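Local coordinates for development-specific protein S (Myxococcus xanthus, PDB 1NPS) that binds calcium through its N-terminal beta/gamma-crystallin domain, described here, and in full length assembles on the surface of myxospores during fruiting body formation, at residues Ile3-Asn8 / Asn36-Val41; Glu9-Lys14 / Val65-Glu70; Val16-Gly21 / Ala29-Glu34; Tyr23-Leu28 / Gln53-Ala58. All blocks are in the same frame, centred on the assembly; numbering follows the deposited sequence.

Contact 1: Ile3-Asn8 / Asn36-Val41. With CA (calcium ion), chain B; CA (calcium ion), chain C.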
loop_
_atom_site.group_PDB
_atom_site.type_symbol
_atom_site.label_atom_id
_atom_site.label_comp_id
_atom_site.label_asym_id
_atom_site.label_seq_id
_atom_site.Cartn_x
_atom_site.Cartn_y
_atom_site.Cartn_z
ATOM N N ILE A 3 7.322 3.469 -1.007
ATOM C CA ILE A 3 6.304 3.156 -1.988
ATOM C C ILE A 3 5.372 4.378 -1.895
ATOM O O ILE A 3 5.350 5.064 -0.867
ATOM C CB ILE A 3 5.490 1.873 -1.614
ATOM C CG1 ILE A 3 4.756 2.075 -0.282
ATOM C CG2 ILE A 3 6.405 0.636 -1.563
ATOM C CD1 ILE A 3 3.474 1.274 -0.163
ATOM N N THR A 4 4.624 4.666 -2.952
ATOM C CA THR A 4 3.690 5.785 -2.910
ATOM C C THR A 4 2.307 5.212 -3.240
ATOM O O THR A 4 2.148 4.488 -4.224
ATOM C CB THR A 4 4.079 6.912 -3.903
ATOM O OG1 THR A 4 5.484 7.184 -3.791
ATOM C CG2 THR A 4 3.334 8.180 -3.569
ATOM N N VAL A 5 1.357 5.411 -2.332
ATOM C CA VAL A 5 -0.004 4.924 -2.510
ATOM C C VAL A 5 -0.924 6.036 -2.993
ATOM O O VAL A 5 -0.872 7.160 -2.481
ATOM C CB VAL A 5 -0.549 4.304 -1.198
ATOM C CG1 VAL A 5 0.316 3.103 -0.792
ATOM C CG2 VAL A 5 -0.577 5.343 -0.082
ATOM N N PHE A 6 -1.806 5.704 -3.932
ATOM C CA PHE A 6 -2.724 6.683 -4.520
ATOM C C PHE A 6 -4.190 6.362 -4.253
ATOM O O PHE A 6 -4.570 5.187 -4.130
ATOM C CB PHE A 6 -2.492 6.779 -6.035
ATOM C CG PHE A 6 -1.135 7.302 -6.408
ATOM C CD1 PHE A 6 -0.040 6.445 -6.481
ATOM C CD2 PHE A 6 -0.945 8.662 -6.661
ATOM C CE1 PHE A 6 1.227 6.928 -6.800
ATOM C CE2 PHE A 6 0.306 9.151 -6.978
ATOM C CZ PHE A 6 1.399 8.282 -7.045
ATOM N N TYR A 7 -5.013 7.404 -4.126
ATOM C CA TYR A 7 -6.444 7.203 -3.882
ATOM C C TYR A 7 -7.215 6.668 -5.084
ATOM O O TYR A 7 -8.203 5.942 -4.909
ATOM C CB TYR A 7 -7.093 8.479 -3.350
ATOM C CG TYR A 7 -7.083 8.562 -1.835
ATOM C CD1 TYR A 7 -5.992 8.081 -1.093
ATOM C CD2 TYR A 7 -8.171 9.096 -1.144
ATOM C CE1 TYR A 7 -5.990 8.128 0.299
ATOM C CE2 TYR A 7 -8.181 9.147 0.249
ATOM C CZ TYR A 7 -7.089 8.660 0.964
ATOM O OH TYR A 7 -7.108 8.696 2.344
ATOM N N ASN A 8 -6.748 6.989 -6.289
ATOM C CA ASN A 8 -7.377 6.527 -7.528
ATOM C C ASN A 8 -6.398 5.720 -8.377
ATOM O O ASN A 8 -5.181 5.758 -8.151
ATOM C CB ASN A 8 -7.914 7.702 -8.351
ATOM C CG ASN A 8 -8.985 8.498 -7.617
ATOM O OD1 ASN A 8 -8.939 9.726 -7.581
ATOM N ND2 ASN A 8 -9.945 7.800 -7.016
ATOM N N ASN A 36 -9.482 1.423 3.339
ATOM C CA ASN A 36 -10.029 0.975 2.054
ATOM C C ASN A 36 -10.138 2.106 1.020
ATOM O O ASN A 36 -11.233 2.367 0.505
ATOM C CB ASN A 36 -11.431 0.345 2.230
ATOM C CG ASN A 36 -11.466 -0.831 3.213
ATOM O OD1 ASN A 36 -10.466 -1.498 3.469
ATOM N ND2 ASN A 36 -12.659 -1.103 3.743
ATOM N N THR A 37 -9.040 2.798 0.726
ATOM C CA THR A 37 -9.086 3.882 -0.263
ATOM C C THR A 37 -8.029 3.755 -1.353
ATOM O O THR A 37 -8.191 4.298 -2.458
ATOM C CB THR A 37 -8.964 5.295 0.379
ATOM O OG1 THR A 37 -7.751 5.389 1.139
ATOM C CG2 THR A 37 -10.174 5.611 1.261
ATOM N N ILE A 38 -6.970 3.012 -1.068
ATOM C CA ILE A 38 -5.878 2.823 -2.014
ATOM C C ILE A 38 -6.331 2.141 -3.306
ATOM O O ILE A 38 -7.043 1.142 -3.282
ATOM C CB ILE A 38 -4.740 2.045 -1.353
ATOM C CG1 ILE A 38 -4.195 2.864 -0.184
ATOM C CG2 ILE A 38 -3.665 1.719 -2.361
ATOM C CD1 ILE A 38 -3.097 2.178 0.568
ATOM N N SER A 39 -5.938 2.715 -4.440
ATOM C CA SER A 39 -6.335 2.174 -5.737
ATOM C C SER A 39 -5.158 1.923 -6.682
ATOM O O SER A 39 -5.289 1.230 -7.693
ATOM C CB SER A 39 -7.386 3.088 -6.375
ATOM O OG SER A 39 -8.441 3.368 -5.452
ATOM N N SER A 40 -4.000 2.473 -6.351
ATOM C CA SER A 40 -2.801 2.249 -7.164
ATOM C C SER A 40 -1.556 2.528 -6.328
ATOM O O SER A 40 -1.621 3.250 -5.324
ATOM C CB SER A 40 -2.830 3.049 -8.486
ATOM O OG SER A 40 -2.749 4.450 -8.315
ATOM N N VAL A 41 -0.452 1.867 -6.669
ATOM C CA VAL A 41 0.784 2.008 -5.924
ATOM C C VAL A 41 2.023 1.984 -6.808
ATOM O O VAL A 41 2.091 1.247 -7.795
ATOM C CB VAL A 41 0.943 0.847 -4.908
ATOM C CG1 VAL A 41 2.179 1.059 -4.042
ATOM C CG2 VAL A 41 -0.301 0.712 -4.040
HETATM CA CA CA B . -9.336 4.371 -4.238
HETATM CA CA CA C . -10.236 -3.464 4.483
HETATM O O HOH W 1 -10.461 5.420 -3.866
HETATM O O HOH W 2 -8.894 -3.398 3.735
HETATM O O HOH W 3 -11.261 -3.687 5.849
HETATM O O HOH W 4 -11.658 -4.459 3.424
#

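Contact 2: Glu9-Lys14 / Val65-Glu70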
loop_
_atom_site.group_PDB
_atom_site.type_symbol
_atom_site.label_atom_id
_atom_site.label_comp_id
_atom_site.label_asym_id
_atom_site.label_seq_id
_atom_site.Cartn_x
_atom_site.Cartn_y
_atom_site.Cartn_z
ATOM N N GLU A 9 -6.940 4.951 -9.316
ATOM C CA GLU A 9 -6.132 4.127 -10.216
ATOM C C GLU A 9 -5.232 4.954 -11.150
ATOM O O GLU A 9 -5.405 6.161 -11.290
ATOM C CB GLU A 9 -7.039 3.192 -11.037
ATOM C CG GLU A 9 -7.738 2.123 -10.191
ATOM C CD GLU A 9 -8.501 1.083 -11.000
ATOM O OE1 GLU A 9 -8.920 1.367 -12.140
ATOM O OE2 GLU A 9 -8.693 -0.036 -10.483
ATOM N N ASP A 10 -4.261 4.285 -11.772
ATOM C CA ASP A 10 -3.325 4.920 -12.703
ATOM C C ASP A 10 -2.552 6.071 -12.077
ATOM O O ASP A 10 -2.290 7.069 -12.722
ATOM C CB ASP A 10 -4.062 5.410 -13.959
ATOM C CG ASP A 10 -4.802 4.289 -14.678
ATOM O OD1 ASP A 10 -4.295 3.145 -14.699
ATOM O OD2 ASP A 10 -5.892 4.551 -15.223
ATOM N N PHE A 11 -2.222 5.925 -10.799
ATOM C CA PHE A 11 -1.466 6.927 -10.052
ATOM C C PHE A 11 -2.084 8.342 -10.057
ATOM O O PHE A 11 -1.390 9.329 -10.293
ATOM C CB PHE A 11 -0.010 6.960 -10.561
ATOM C CG PHE A 11 0.563 5.587 -10.868
ATOM C CD1 PHE A 11 0.462 4.543 -9.948
ATOM C CD2 PHE A 11 1.161 5.328 -12.101
ATOM C CE1 PHE A 11 0.945 3.270 -10.257
ATOM C CE2 PHE A 11 1.644 4.050 -12.409
ATOM C CZ PHE A 11 1.531 3.028 -11.485
ATOM N N GLN A 12 -3.376 8.439 -9.762
ATOM C CA GLN A 12 -4.043 9.743 -9.729
ATOM C C GLN A 12 -4.562 10.018 -8.329
ATOM O O GLN A 12 -4.612 9.123 -7.506
ATOM C CB GLN A 12 -5.224 9.773 -10.701
ATOM C CG GLN A 12 -4.858 9.616 -12.161
ATOM C CD GLN A 12 -4.650 10.944 -12.842
ATOM O OE1 GLN A 12 -5.555 11.776 -12.889
ATOM N NE2 GLN A 12 -3.466 11.151 -13.393
ATOM N N GLY A 13 -4.981 11.250 -8.075
ATOM C CA GLY A 13 -5.513 11.602 -6.771
ATOM C C GLY A 13 -4.529 11.720 -5.623
ATOM O O GLY A 13 -3.319 11.700 -5.812
ATOM N N LYS A 14 -5.080 11.854 -4.421
ATOM C CA LYS A 14 -4.324 11.977 -3.175
ATOM C C LYS A 14 -3.244 10.904 -3.081
ATOM O O LYS A 14 -3.510 9.730 -3.322
ATOM C CB LYS A 14 -5.290 11.857 -1.995
ATOM C CG LYS A 14 -4.668 12.005 -0.630
ATOM C CD LYS A 14 -5.751 11.970 0.437
ATOM C CE LYS A 14 -6.844 13.002 0.139
ATOM N NZ LYS A 14 -8.002 12.969 1.094
ATOM N N VAL A 65 5.689 -5.721 -6.226
ATOM C CA VAL A 65 7.132 -5.575 -6.324
ATOM C C VAL A 65 7.535 -4.581 -7.402
ATOM O O VAL A 65 8.710 -4.394 -7.664
ATOM C CB VAL A 65 7.803 -6.930 -6.585
ATOM C CG1 VAL A 65 7.475 -7.870 -5.438
ATOM C CG2 VAL A 65 7.350 -7.504 -7.931
ATOM N N ALA A 66 6.533 -3.940 -7.993
ATOM C CA ALA A 66 6.704 -2.962 -9.046
ATOM C C ALA A 66 5.416 -2.154 -9.148
ATOM O O ALA A 66 4.393 -2.505 -8.532
ATOM C CB ALA A 66 6.996 -3.652 -10.369
ATOM N N ASN A 67 5.456 -1.080 -9.938
ATOM C CA ASN A 67 4.297 -0.214 -10.109
ATOM C C ASN A 67 3.023 -0.985 -10.456
ATOM O O ASN A 67 3.060 -1.950 -11.212
ATOM C CB ASN A 67 4.578 0.850 -11.174
ATOM C CG ASN A 67 5.524 1.922 -10.684
ATOM O OD1 ASN A 67 6.032 1.859 -9.553
ATOM N ND2 ASN A 67 5.737 2.931 -11.511
ATOM N N ALA A 68 1.914 -0.574 -9.854
ATOM C CA ALA A 68 0.618 -1.221 -10.084
ATOM C C ALA A 68 -0.447 -0.154 -10.245
ATOM O O ALA A 68 -0.847 0.480 -9.269
ATOM C CB ALA A 68 0.273 -2.136 -8.917
ATOM N N GLU A 69 -0.871 0.066 -11.482
ATOM C CA GLU A 69 -1.893 1.063 -11.814
ATOM C C GLU A 69 -3.265 0.738 -11.223
ATOM O O GLU A 69 -4.143 1.595 -11.160
ATOM C CB GLU A 69 -2.047 1.182 -13.336
ATOM C CG GLU A 69 -2.686 -0.064 -13.980
ATOM C CD GLU A 69 -3.106 0.154 -15.427
ATOM O OE1 GLU A 69 -2.221 0.087 -16.311
ATOM O OE2 GLU A 69 -4.318 0.376 -15.676
ATOM N N GLU A 70 -3.479 -0.531 -10.904
ATOM C CA GLU A 70 -4.738 -0.969 -10.328
ATOM C C GLU A 70 -4.473 -2.144 -9.388
ATOM O O GLU A 70 -3.412 -2.769 -9.453
ATOM C CB GLU A 70 -5.735 -1.325 -11.433
ATOM C CG GLU A 70 -5.430 -2.580 -12.211
ATOM C CD GLU A 70 -6.680 -3.422 -12.437
ATOM O OE1 GLU A 70 -7.761 -3.077 -11.888
ATOM O OE2 GLU A 70 -6.583 -4.443 -13.152
#

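Contact 3: Val16-Gly21 / Ala29-Glu34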
loop_
_atom_site.group_PDB
_atom_site.type_symbol
_atom_site.label_atom_id
_atom_site.label_comp_id
_atom_site.label_asym_id
_atom_site.label_seq_id
_atom_site.Cartn_x
_atom_site.Cartn_y
_atom_site.Cartn_z
ATOM N N VAL A 16 0.483 9.501 -0.810
ATOM C CA VAL A 16 1.267 9.493 0.434
ATOM C C VAL A 16 2.407 8.472 0.344
ATOM O O VAL A 16 2.184 7.325 -0.055
ATOM C CB VAL A 16 0.379 9.084 1.676
ATOM C CG1 VAL A 16 1.231 8.892 2.916
ATOM C CG2 VAL A 16 -0.711 10.117 1.953
ATOM N N ASP A 17 3.604 8.865 0.768
ATOM C CA ASP A 17 4.766 7.972 0.756
ATOM C C ASP A 17 4.854 7.137 2.032
ATOM O O ASP A 17 4.534 7.620 3.107
ATOM C CB ASP A 17 6.069 8.772 0.636
ATOM C CG ASP A 17 6.248 9.405 -0.719
ATOM O OD1 ASP A 17 5.668 8.897 -1.695
ATOM O OD2 ASP A 17 6.987 10.407 -0.804
ATOM N N LEU A 18 5.261 5.876 1.901
ATOM C CA LEU A 18 5.418 5.001 3.064
ATOM C C LEU A 18 6.787 4.339 3.075
ATOM O O LEU A 18 7.083 3.520 2.203
ATOM C CB LEU A 18 4.370 3.886 3.069
ATOM C CG LEU A 18 2.911 4.290 3.244
ATOM C CD1 LEU A 18 2.031 3.055 3.135
ATOM C CD2 LEU A 18 2.753 4.982 4.597
ATOM N N PRO A 19 7.659 4.709 4.032
ATOM C CA PRO A 19 8.967 4.064 4.053
ATOM C C PRO A 19 8.766 2.649 4.621
ATOM O O PRO A 19 7.641 2.258 4.936
ATOM C CB PRO A 19 9.775 4.969 4.992
ATOM C CG PRO A 19 8.766 5.477 5.917
ATOM C CD PRO A 19 7.587 5.786 5.034
ATOM N N PRO A 20 9.835 1.839 4.668
ATOM C CA PRO A 20 9.717 0.484 5.200
ATOM C C PRO A 20 9.184 0.496 6.627
ATOM O O PRO A 20 9.541 1.358 7.435
ATOM C CB PRO A 20 11.157 -0.024 5.153
ATOM C CG PRO A 20 11.716 0.670 3.969
ATOM C CD PRO A 20 11.200 2.083 4.176
ATOM N N GLY A 21 8.331 -0.471 6.923
ATOM C CA GLY A 21 7.752 -0.575 8.244
ATOM C C GLY A 21 6.442 -1.319 8.179
ATOM O O GLY A 21 5.985 -1.707 7.103
ATOM N N ALA A 29 -4.169 5.682 9.111
ATOM C CA ALA A 29 -5.049 6.817 9.330
ATOM C C ALA A 29 -4.269 8.016 9.895
ATOM O O ALA A 29 -4.531 9.169 9.527
ATOM C CB ALA A 29 -6.175 6.428 10.264
ATOM N N ALA A 30 -3.301 7.747 10.767
ATOM C CA ALA A 30 -2.495 8.819 11.352
ATOM C C ALA A 30 -1.594 9.467 10.299
ATOM O O ALA A 30 -1.185 10.618 10.439
ATOM C CB ALA A 30 -1.670 8.294 12.517
ATOM N N LEU A 31 -1.347 8.749 9.206
ATOM C CA LEU A 31 -0.494 9.245 8.130
ATOM C C LEU A 31 -1.321 9.813 6.979
ATOM O O LEU A 31 -0.796 10.135 5.924
ATOM C CB LEU A 31 0.430 8.122 7.643
ATOM C CG LEU A 31 1.265 7.452 8.739
ATOM C CD1 LEU A 31 2.119 6.351 8.158
ATOM C CD2 LEU A 31 2.145 8.475 9.439
ATOM N N GLY A 32 -2.619 9.968 7.216
ATOM C CA GLY A 32 -3.512 10.511 6.206
ATOM C C GLY A 32 -4.019 9.554 5.139
ATOM O O GLY A 32 -4.447 9.996 4.066
ATOM N N ILE A 33 -3.937 8.252 5.410
ATOM C CA ILE A 33 -4.391 7.229 4.471
ATOM C C ILE A 33 -5.633 6.574 5.035
ATOM O O ILE A 33 -5.538 5.735 5.921
ATOM C CB ILE A 33 -3.315 6.146 4.254
ATOM C CG1 ILE A 33 -2.082 6.764 3.585
ATOM C CG2 ILE A 33 -3.884 4.968 3.427
ATOM C CD1 ILE A 33 -0.947 5.795 3.378
ATOM N N GLU A 34 -6.794 6.982 4.538
ATOM C CA GLU A 34 -8.065 6.435 5.001
ATOM C C GLU A 34 -8.217 4.961 4.659
ATOM O O GLU A 34 -7.707 4.480 3.649
ATOM C CB GLU A 34 -9.234 7.219 4.407
ATOM C CG GLU A 34 -9.251 8.676 4.801
ATOM C CD GLU A 34 -10.024 9.521 3.816
ATOM O OE1 GLU A 34 -11.267 9.409 3.789
ATOM O OE2 GLU A 34 -9.387 10.294 3.064
#

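Contact 4: Tyr23-Leu28 / Gln53-Ala58. With CA (calcium ion), chain C.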
loop_
_atom_site.group_PDB
_atom_site.type_symbol
_atom_site.label_atom_id
_atom_site.label_comp_id
_atom_site.label_asym_id
_atom_site.label_seq_id
_atom_site.Cartn_x
_atom_site.Cartn_y
_atom_site.Cartn_z
ATOM N N TYR A 23 2.378 -1.123 9.000
ATOM C CA TYR A 23 1.315 -0.146 9.214
ATOM C C TYR A 23 -0.073 -0.743 9.416
ATOM O O TYR A 23 -0.639 -1.333 8.497
ATOM C CB TYR A 23 1.262 0.827 8.032
ATOM C CG TYR A 23 2.587 1.481 7.739
ATOM C CD1 TYR A 23 2.987 2.620 8.439
ATOM C CD2 TYR A 23 3.450 0.952 6.782
ATOM C CE1 TYR A 23 4.218 3.217 8.196
ATOM C CE2 TYR A 23 4.681 1.536 6.529
ATOM C CZ TYR A 23 5.065 2.674 7.238
ATOM O OH TYR A 23 6.280 3.271 6.996
ATOM N N THR A 24 -0.626 -0.561 10.608
ATOM C CA THR A 24 -1.974 -1.037 10.896
ATOM C C THR A 24 -2.953 0.020 10.369
ATOM O O THR A 24 -2.532 1.083 9.873
ATOM C CB THR A 24 -2.214 -1.223 12.411
ATOM O OG1 THR A 24 -2.149 0.045 13.068
ATOM C CG2 THR A 24 -1.179 -2.177 13.011
ATOM N N ARG A 25 -4.247 -0.285 10.458
ATOM C CA ARG A 25 -5.307 0.619 10.007
ATOM C C ARG A 25 -5.213 1.975 10.702
ATOM O O ARG A 25 -5.294 3.019 10.060
ATOM C CB ARG A 25 -6.685 -0.019 10.244
ATOM C CG ARG A 25 -7.856 0.814 9.788
ATOM C CD ARG A 25 -9.177 0.071 9.972
ATOM N NE ARG A 25 -10.333 0.961 9.822
ATOM C CZ ARG A 25 -11.565 0.562 9.504
ATOM N NH1 ARG A 25 -11.824 -0.726 9.297
ATOM N NH2 ARG A 25 -12.538 1.455 9.373
ATOM N N ALA A 26 -5.031 1.950 12.016
ATOM C CA ALA A 26 -4.911 3.179 12.798
ATOM C C ALA A 26 -3.634 3.966 12.442
ATOM O O ALA A 26 -3.655 5.196 12.410
ATOM C CB ALA A 26 -4.939 2.850 14.282
ATOM N N GLN A 27 -2.534 3.262 12.181
ATOM C CA GLN A 27 -1.277 3.932 11.822
ATOM C C GLN A 27 -1.381 4.560 10.431
ATOM O O GLN A 27 -0.834 5.629 10.184
ATOM C CB GLN A 27 -0.090 2.964 11.905
ATOM C CG GLN A 27 0.270 2.632 13.330
ATOM C CD GLN A 27 1.275 1.514 13.466
ATOM O OE1 GLN A 27 1.999 1.453 14.455
ATOM N NE2 GLN A 27 1.298 0.608 12.502
ATOM N N LEU A 28 -2.125 3.912 9.539
ATOM C CA LEU A 28 -2.313 4.443 8.200
ATOM C C LEU A 28 -3.127 5.727 8.292
ATOM O O LEU A 28 -2.794 6.741 7.670
ATOM C CB LEU A 28 -3.027 3.414 7.316
ATOM C CG LEU A 28 -2.168 2.220 6.869
ATOM C CD1 LEU A 28 -3.010 1.235 6.068
ATOM C CD2 LEU A 28 -0.966 2.703 6.049
ATOM N N GLN A 53 -6.314 -7.000 3.253
ATOM C CA GLN A 53 -7.707 -6.573 3.278
ATOM C C GLN A 53 -8.176 -6.315 4.705
ATOM O O GLN A 53 -9.100 -5.541 4.945
ATOM C CB GLN A 53 -8.581 -7.639 2.626
ATOM C CG GLN A 53 -10.027 -7.217 2.403
ATOM C CD GLN A 53 -10.669 -7.990 1.264
ATOM O OE1 GLN A 53 -10.432 -7.692 0.084
ATOM N NE2 GLN A 53 -11.448 -9.016 1.601
ATOM N N ASN A 54 -7.563 -7.012 5.654
ATOM C CA ASN A 54 -7.918 -6.846 7.065
ATOM C C ASN A 54 -6.801 -6.149 7.842
ATOM O O ASN A 54 -5.637 -6.194 7.461
ATOM C CB ASN A 54 -8.201 -8.201 7.742
ATOM C CG ASN A 54 -9.389 -8.933 7.148
ATOM O OD1 ASN A 54 -10.289 -8.332 6.560
ATOM N ND2 ASN A 54 -9.414 -10.244 7.332
ATOM N N ASP A 55 -7.183 -5.488 8.924
ATOM C CA ASP A 55 -6.227 -4.828 9.803
ATOM C C ASP A 55 -5.432 -5.972 10.455
ATOM O O ASP A 55 -5.857 -7.128 10.427
ATOM C CB ASP A 55 -7.001 -4.034 10.868
ATOM C CG ASP A 55 -6.122 -3.068 11.666
ATOM O OD1 ASP A 55 -4.932 -2.886 11.327
ATOM O OD2 ASP A 55 -6.644 -2.490 12.643
ATOM N N GLY A 56 -4.277 -5.667 11.027
ATOM C CA GLY A 56 -3.502 -6.712 11.673
ATOM C C GLY A 56 -2.754 -7.644 10.743
ATOM O O GLY A 56 -2.433 -8.783 11.126
ATOM N N PHE A 57 -2.505 -7.201 9.514
ATOM C CA PHE A 57 -1.744 -7.997 8.558
ATOM C C PHE A 57 -2.349 -9.382 8.305
ATOM O O PHE A 57 -1.650 -10.383 8.277
ATOM C CB PHE A 57 -0.282 -8.106 9.047
ATOM C CG PHE A 57 0.249 -6.810 9.623
ATOM C CD1 PHE A 57 0.498 -5.722 8.791
ATOM C CD2 PHE A 57 0.377 -6.644 10.999
ATOM C CE1 PHE A 57 0.854 -4.481 9.316
ATOM C CE2 PHE A 57 0.728 -5.421 11.535
ATOM C CZ PHE A 57 0.966 -4.328 10.685
ATOM N N ALA A 58 -3.654 -9.429 8.104
ATOM C CA ALA A 58 -4.321 -10.694 7.857
ATOM C C ALA A 58 -5.309 -10.564 6.714
ATOM O O ALA A 58 -5.591 -9.458 6.262
ATOM C CB ALA A 58 -5.044 -11.141 9.113
HETATM CA CA CA C . -10.236 -3.464 4.483
HETATM O O HOH W 2 -8.894 -3.398 3.735
HETATM O O HOH W 3 -11.261 -3.687 5.849
HETATM O O HOH W 4 -11.658 -4.459 3.424
#

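Contact 1: Ile3-Asn8 / Asn36-Val41
Tyr-7 lays one face of its ring against Thr-37, the phenol and the small branched side chain crossing at a slant. Thr-37 CB stands 3.9 Å from the centre of the Tyr-7 ring, 11° off the normal, a CH-pi contact over the face. Thr-37 OG1 lies over the same ring, displaced toward its rim, because chi1 of 57° places it between the backbone N and the carbonyl carbon. Both polar ends turn to Glu-34: Tyr-7 OH meets its N, Thr-37 OG1 its O. Further along, Val-5 and Ile-38 slant across one another, with Ile-38 CD1 3.8 Å from Val-5 CB, whereas Val-5 and Val-41 lie side by side and point the same way.

Strands 3-6 and 40-42 are antiparallel neighbours in the first Greek key of a beta/gamma-crystallin domain. Phe-6 N donates to Ser-40 O and Ser-39 N to Phe-6 O, both at 2.8 Å; Ser-39 and Ser-40 together face Phe-6 in a classic beta bulge. At the bulge the two serines have different partners. Ser-39 OG joins Tyr-7 O and Thr-37 O on one calcium ion, whose shell Asn-76 and a water extend. Ser-40 OG, at chi1 67°, instead donates to Asn-8 O, 2.8 Å away in the carbonyl plane, and is also hydrogen-bonded to Phe-11 N. Asn-36, at the far end of the segment, gives OD1 to the second calcium ion, shared with Gln-53 O and Ser-79 OG.

Contact 2: Glu9-Lys14 / Val65-Glu70
Asp-10 and Glu-69 meet first through their backbones. Asp-10 N donates to Glu-69 O over 2.8 Å, nearly straight at 174°, and arrives in the carbonyl plane on a lone pair. This hydrogen bond ties the turn after strand 3-6, the folded hairpin of a crystallin Greek key, to the loop that follows strand 61-64 in the second motif.

Van der Waals packing comes mainly from Phe-11. Its ring reaches across to the 65-70 loop, where CZ has a carbon partner in Asn-67 CB at 3.8 Å and CE1 comes within 3.5 Å of a carbonyl oxygen, Ala-68 O. The methylene of Asn-67 meets the ring, while its OD1 accepts from Val-43 N. Glu-9 CB, for its part, rests 3.3 Å from another carbonyl oxygen, Glu-69 O.

Carboxylates form the third group. Glu-69 CG lies between its backbone N and carbonyl carbon (chi1 69°), which sets the chain alongside Asp-10. The two side chains point the same way, leaving Asp-10 OD1 2.9 Å from Glu-69 OE2 with the carboxylate planes 77° apart. Glu-9 and Glu-70 repeat the pattern less closely, Glu-9 OE2 lying 3.5 Å from Glu-70 OE1. Glu-9 also touches Ser-39 of the nearby calcium site.

Two acceptors as near as Asp-10 OD1 and Glu-69 OE2 are consistent with a shared proton, or at least with a raised pKa at this exposed pair; four acids so close would probably make this patch of surface locally negative.

Contact 3: Val16-Gly21 / Ala29-Glu34
Ile-33 pushes the tip of its side chain into the hollow between Val-16 and Leu-18, two residues that point to the same face of strand 15-18. Its CD1 fills the notch, 3.8 Å from Val-16 CG1 on one wall and 4.0 Å from Leu-18 CD2 on the other. Against Leu-18 the approach is tip to tip; against Val-16 it is slanted, and Ile-33 CG1 stays close to Val-16 CB. An extended side chain, with chi2 of 178°, carries CD1 this far out. Leu-31 supplies a second bump, its CD1 resting 3.9 Å from Leu-18 CD2, while its carbonyl O lies 3.8 Å from Val-16 CG1.

Between these two side chains Gly-32, with a phi of 82°, is the C-prime residue of a Schellman motif: Ile-33 N reaches Leu-28 O and Gly-32 N reaches Ala-29 O, closing helix 25-30. The residues just after that helix thus pack on strand 15-18, an outermost strand of the three-stranded sheet. Ile-33 also packs on Val-5 of the adjoining strand 3-6, and Leu-18 on Ile-81 and Val-83 of strand 80-85 in the facing sheet.

Contact 4: Tyr23-Leu28 / Gln53-Ala58
Asp-55 offers one carboxylate oxygen to the start of a helix: Arg-25 N donates to Asp-55 OD1 over 2.8 Å with an angle of 172° at the hydrogen. The donor comes from above the carboxylate plane, and Gly-56 N, 2.9 Å from the same OD1, comes from the opposite face, so one oxygen is gripped by two amides. The group also lies against carbon, with Asp-55 CG 3.4 Å from Arg-25 CB. The guanidinium end of Arg-25 leads away and makes no salt bridge here; backbone and CB do the work.

Beside this, Thr-24 CG2 sits 3.8 Å from Phe-57 CZ, the two side chains slanting past each other, while Phe-57 CE1 approaches Tyr-23 O to 3.6 Å.

Capping on one side and bonds to Ser-80 on the other hold these groups. Thr-24 is the N-cap of helix 25-30; its OG1 lies between the backbone N and the carbonyl carbon (chi1 65°), from where it takes a weak bond from Gln-27 N. The carboxylate of Asp-55 would probably interact favourably with the N-terminal end of this short helix. It swings there with CG trans to its own backbone N, chi1 -168°. In the next shell, Ser-80 OG is hydrogen-bonded to Phe-57 N and Asn-54 O, and Gln-53 O coordinates a calcium ion together with Asn-36 and Ser-79.

In the fold, the folded hairpin between strands 47-52 and 61-64 of the second Greek key thus meets the short helix of the first, with Tyr-23 and Phe-57 both packed on strand 80-85, next to strand 21-23.

Contacts 2 and 4 make a related pair: in each, the folded hairpin of one Greek key reaches a loop or helix start of the other, and their centres lie about 20 Å apart on opposite sides of the domain's centre. Contact 1 lies between, about 6 Å from contact 2 and 14 Å from contact 4, centre to centre. Val-41 O to Ala-68 N is a probable hydrogen bond joining contacts 1 and 2. Contact 3 shares helix 25-30 with contact 4 and a sheet with contact 1, where Val-5 CG2 comes 3.5 Å from Ile-33 CD1. One calcium ion sits in contact 1; the other bridges segments 36-41 and 53-58.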